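Long-range contact in L-talarate/galactarate dehydratase (Salmonella typhimurium, PDB 2PP0), which dehydrates L-talarate and galactarate to 5-keto-4-deoxy-D-glucarate and, in competition, epimerises L-talarate to galactarate, using one magnesium ion per subunit: residues 112-116 / 129-135. Residues are numbered along the deposited sequence; the frame is centred on the assembly and turned at random.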
ATOM      1  N   TYR B 112      -9.739   4.284  10.618  1.00 27.95           N
ATOM      2  CA  TYR B 112      -9.568   5.636  10.099  1.00 29.00           C
ATOM      3  C   TYR B 112     -10.926   6.130   9.590  1.00 28.22           C
ATOM      4  O   TYR B 112     -11.377   7.214   9.946  1.00 29.36           O
ATOM      5  CB  TYR B 112      -8.561   5.629   8.945  1.00 26.87           C
ATOM      6  CG  TYR B 112      -7.823   6.928   8.771  1.00 26.90           C
ATOM      7  CD1 TYR B 112      -6.463   7.016   9.056  1.00 25.71           C
ATOM      8  CD2 TYR B 112      -8.485   8.077   8.334  1.00 26.31           C
ATOM      9  CE1 TYR B 112      -5.776   8.211   8.909  1.00 26.61           C
ATOM     10  CE2 TYR B 112      -7.809   9.280   8.190  1.00 27.03           C
ATOM     11  CZ  TYR B 112      -6.458   9.343   8.478  1.00 27.75           C
ATOM     12  OH  TYR B 112      -5.788  10.536   8.353  1.00 27.41           O
ATOM     13  N   THR B 113     -11.573   5.318   8.760  1.00 29.64           N
ATOM     14  CA  THR B 113     -12.880   5.657   8.203  1.00 28.25           C
ATOM     15  C   THR B 113     -13.925   5.909   9.294  1.00 29.62           C
ATOM     16  O   THR B 113     -14.747   6.823   9.177  1.00 26.88           O
ATOM     17  CB  THR B 113     -13.363   4.543   7.253  1.00 29.79           C
ATOM     18  OG1 THR B 113     -12.497   4.498   6.112  1.00 29.73           O
ATOM     19  CG2 THR B 113     -14.791   4.799   6.785  1.00 28.47           C
ATOM     20  N   LYS B 114     -13.896   5.106  10.355  1.00 27.16           N
ATOM     21  CA  LYS B 114     -14.840   5.282  11.457  1.00 28.01           C
ATOM     22  C   LYS B 114     -14.585   6.612  12.151  1.00 26.96           C
ATOM     23  O   LYS B 114     -15.522   7.286  12.575  1.00 28.99           O
ATOM     24  CB  LYS B 114     -14.702   4.153  12.483  1.00 30.30           C
ATOM     25  CG  LYS B 114     -15.583   4.338  13.711  1.00 33.37           C
ATOM     26  CD  LYS B 114     -15.402   3.206  14.714  1.00 36.45           C
ATOM     27  CE  LYS B 114     -16.361   3.348  15.895  1.00 37.57           C
ATOM     28  NZ  LYS B 114     -16.134   2.269  16.903  1.00 38.11           N
ATOM     29  N   LEU B 115     -13.314   6.983  12.275  1.00 25.68           N
ATOM     30  CA  LEU B 115     -12.945   8.235  12.916  1.00 26.09           C
ATOM     31  C   LEU B 115     -13.356   9.429  12.053  1.00 28.25           C
ATOM     32  O   LEU B 115     -13.704  10.487  12.576  1.00 28.50           O
ATOM     33  CB  LEU B 115     -11.439   8.277  13.181  1.00 26.31           C
ATOM     34  CG  LEU B 115     -10.923   7.239  14.185  1.00 26.21           C
ATOM     35  CD1 LEU B 115      -9.419   7.380  14.338  1.00 23.91           C
ATOM     36  CD2 LEU B 115     -11.627   7.440  15.527  1.00 27.40           C
ATOM     37  N   LEU B 116     -13.303   9.255  10.736  1.00 28.31           N
ATOM     38  CA  LEU B 116     -13.704  10.314   9.814  1.00 29.85           C
ATOM     39  C   LEU B 116     -15.212  10.519   9.914  1.00 30.72           C
ATOM     40  O   LEU B 116     -15.687  11.657   9.925  1.00 29.95           O
ATOM     41  CB  LEU B 116     -13.320   9.958   8.371  1.00 28.47           C
ATOM     42  CG  LEU B 116     -11.831  10.085   8.030  1.00 28.76           C
ATOM     43  CD1 LEU B 116     -11.568   9.585   6.612  1.00 28.08           C
ATOM     44  CD2 LEU B 116     -11.399  11.534   8.165  1.00 28.61           C
ATOM     45  N   VAL B 129      -7.740  15.635  10.453  1.00 26.26           N
ATOM     46  CA  VAL B 129      -6.997  14.415  10.122  1.00 27.51           C
ATOM     47  C   VAL B 129      -5.673  14.414  10.878  1.00 27.84           C
ATOM     48  O   VAL B 129      -5.065  13.363  11.102  1.00 27.35           O
ATOM     49  CB  VAL B 129      -6.751  14.243   8.586  1.00 26.47           C
ATOM     50  CG1 VAL B 129      -8.083  14.235   7.854  1.00 29.26           C
ATOM     51  CG2 VAL B 129      -5.837  15.324   8.046  1.00 27.05           C
ATOM     52  N   GLN B 130      -5.238  15.597  11.295  1.00 26.87           N
ATOM     53  CA  GLN B 130      -4.005  15.702  12.057  1.00 28.22           C
ATOM     54  C   GLN B 130      -4.261  15.240  13.494  1.00 27.93           C
ATOM     55  O   GLN B 130      -3.325  14.998  14.254  1.00 27.20           O
ATOM     56  CB  GLN B 130      -3.478  17.136  12.030  1.00 27.85           C
ATOM     57  CG  GLN B 130      -2.788  17.497  10.724  1.00 27.76           C
ATOM     58  CD  GLN B 130      -2.288  18.927  10.717  1.00 29.51           C
ATOM     59  OE1 GLN B 130      -2.075  19.522  11.772  1.00 29.94           O
ATOM     60  NE2 GLN B 130      -2.083  19.480   9.523  1.00 27.85           N
ATOM     61  N   ALA B 131      -5.539  15.120  13.849  1.00 26.92           N
ATOM     62  CA  ALA B 131      -5.941  14.650  15.170  1.00 28.92           C
ATOM     63  C   ALA B 131      -6.022  13.121  15.099  1.00 29.58           C
ATOM     64  O   ALA B 131      -5.940  12.436  16.120  1.00 28.33           O
ATOM     65  CB  ALA B 131      -7.295  15.224  15.553  1.00 28.68           C
ATOM     66  N   ILE B 132      -6.199  12.599  13.887  1.00 28.50           N
ATOM     67  CA  ILE B 132      -6.248  11.151  13.671  1.00 29.22           C
ATOM     68  C   ILE B 132      -4.802  10.643  13.568  1.00 29.54           C
ATOM     69  O   ILE B 132      -4.490   9.527  13.988  1.00 31.93           O
ATOM     70  CB  ILE B 132      -7.031  10.802  12.364  1.00 28.80           C
ATOM     71  CG1 ILE B 132      -8.506  11.178  12.527  1.00 27.68           C
ATOM     72  CG2 ILE B 132      -6.911   9.310  12.042  1.00 27.03           C
ATOM     73  CD1 ILE B 132      -9.358  10.896  11.298  1.00 27.20           C
ATOM     74  N   SER B 133      -3.922  11.483  13.028  1.00 28.94           N
ATOM     75  CA  SER B 133      -2.505  11.150  12.853  1.00 29.28           C
ATOM     76  C   SER B 133      -1.828  10.394  14.007  1.00 29.98           C
ATOM     77  O   SER B 133      -1.215   9.341  13.789  1.00 29.62           O
ATOM     78  CB  SER B 133      -1.698  12.413  12.556  1.00 28.80           C
ATOM     79  OG  SER B 133      -1.908  12.850  11.227  1.00 33.24           O
ATOM     80  N   PRO B 134      -1.910  10.923  15.240  1.00 28.76           N
ATOM     81  CA  PRO B 134      -1.275  10.232  16.376  1.00 28.93           C
ATOM     82  C   PRO B 134      -1.792   8.803  16.516  1.00 28.40           C
ATOM     83  O   PRO B 134      -1.031   7.864  16.760  1.00 29.98           O
ATOM     84  CB  PRO B 134      -1.678  11.087  17.580  1.00 29.17           C
ATOM     85  CG  PRO B 134      -1.927  12.457  16.977  1.00 28.82           C
ATOM     86  CD  PRO B 134      -2.631  12.130  15.691  1.00 29.27           C
ATOM     87  N   ILE B 135      -3.102   8.656  16.367  1.00 27.90           N
ATOM     88  CA  ILE B 135      -3.757   7.363  16.479  1.00 26.20           C
ATOM     89  C   ILE B 135      -3.351   6.417  15.347  1.00 25.57           C
ATOM     90  O   ILE B 135      -2.967   5.265  15.598  1.00 23.76           O
ATOM     91  CB  ILE B 135      -5.286   7.553  16.509  1.00 26.49           C
ATOM     92  CG1 ILE B 135      -5.674   8.294  17.796  1.00 29.22           C
ATOM     93  CG2 ILE B 135      -5.993   6.210  16.433  1.00 27.90           C
ATOM     94  CD1 ILE B 135      -7.104   8.822  17.816  1.00 28.48           C
TER
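Ile132 lays its CG2 methyl over one face of the Tyr112 ring, a CH-pi contact in which CG2 stands 3.6 Å from the ring centroid and 17° off the normal. The methyl is displaced toward the rim, so that Tyr112 CE1 is its closest ring atom, at 3.5 Å. The tyrosine, its CG roughly anti to the backbone N (chi1 -152°), swings its ring across to the second helix. Leu116, on the same helix as Tyr112, places CD1 at the ring's edge, in its plane.

A second group of contacts is aliphatic. A beta-branched isoleucine suits this place because its two arms reach several partners at once: CG2, besides covering the ring, meets Leu115 CD1, while the longer arm carries CD1 to within 3.8 Å of Leu115 CB, Leu116 CD2 and Tyr112 CE2. Leu115 and Ile132 lie alongside one another, pointing opposite ways, whereas Leu116 meets Ile132 at about a right angle. Further along, Leu115 CD1 reaches Ile135 CG2 at 4.2 Å. At the other end Leu116 CD2 approaches Val129 CG1.

The polar end of Tyr112 finds its partner outside the helix pair. OH passes Val129 CB at 3.8 Å and hydrogen-bonds to the carbonyl oxygen of Gly306, so the tyrosine spans the helix interface while satisfying its hydroxyl. Ile96 of helix 86-96 also touches Ile132.

The short helical segments run roughly antiparallel, inclined at 146°, with axes 10.7 Å apart, a spacing filled by these large apolar side chains. They join helices 108-118 and 127-146 in the helical part of the N-terminal alpha+beta capping domain of the enolase superfamily.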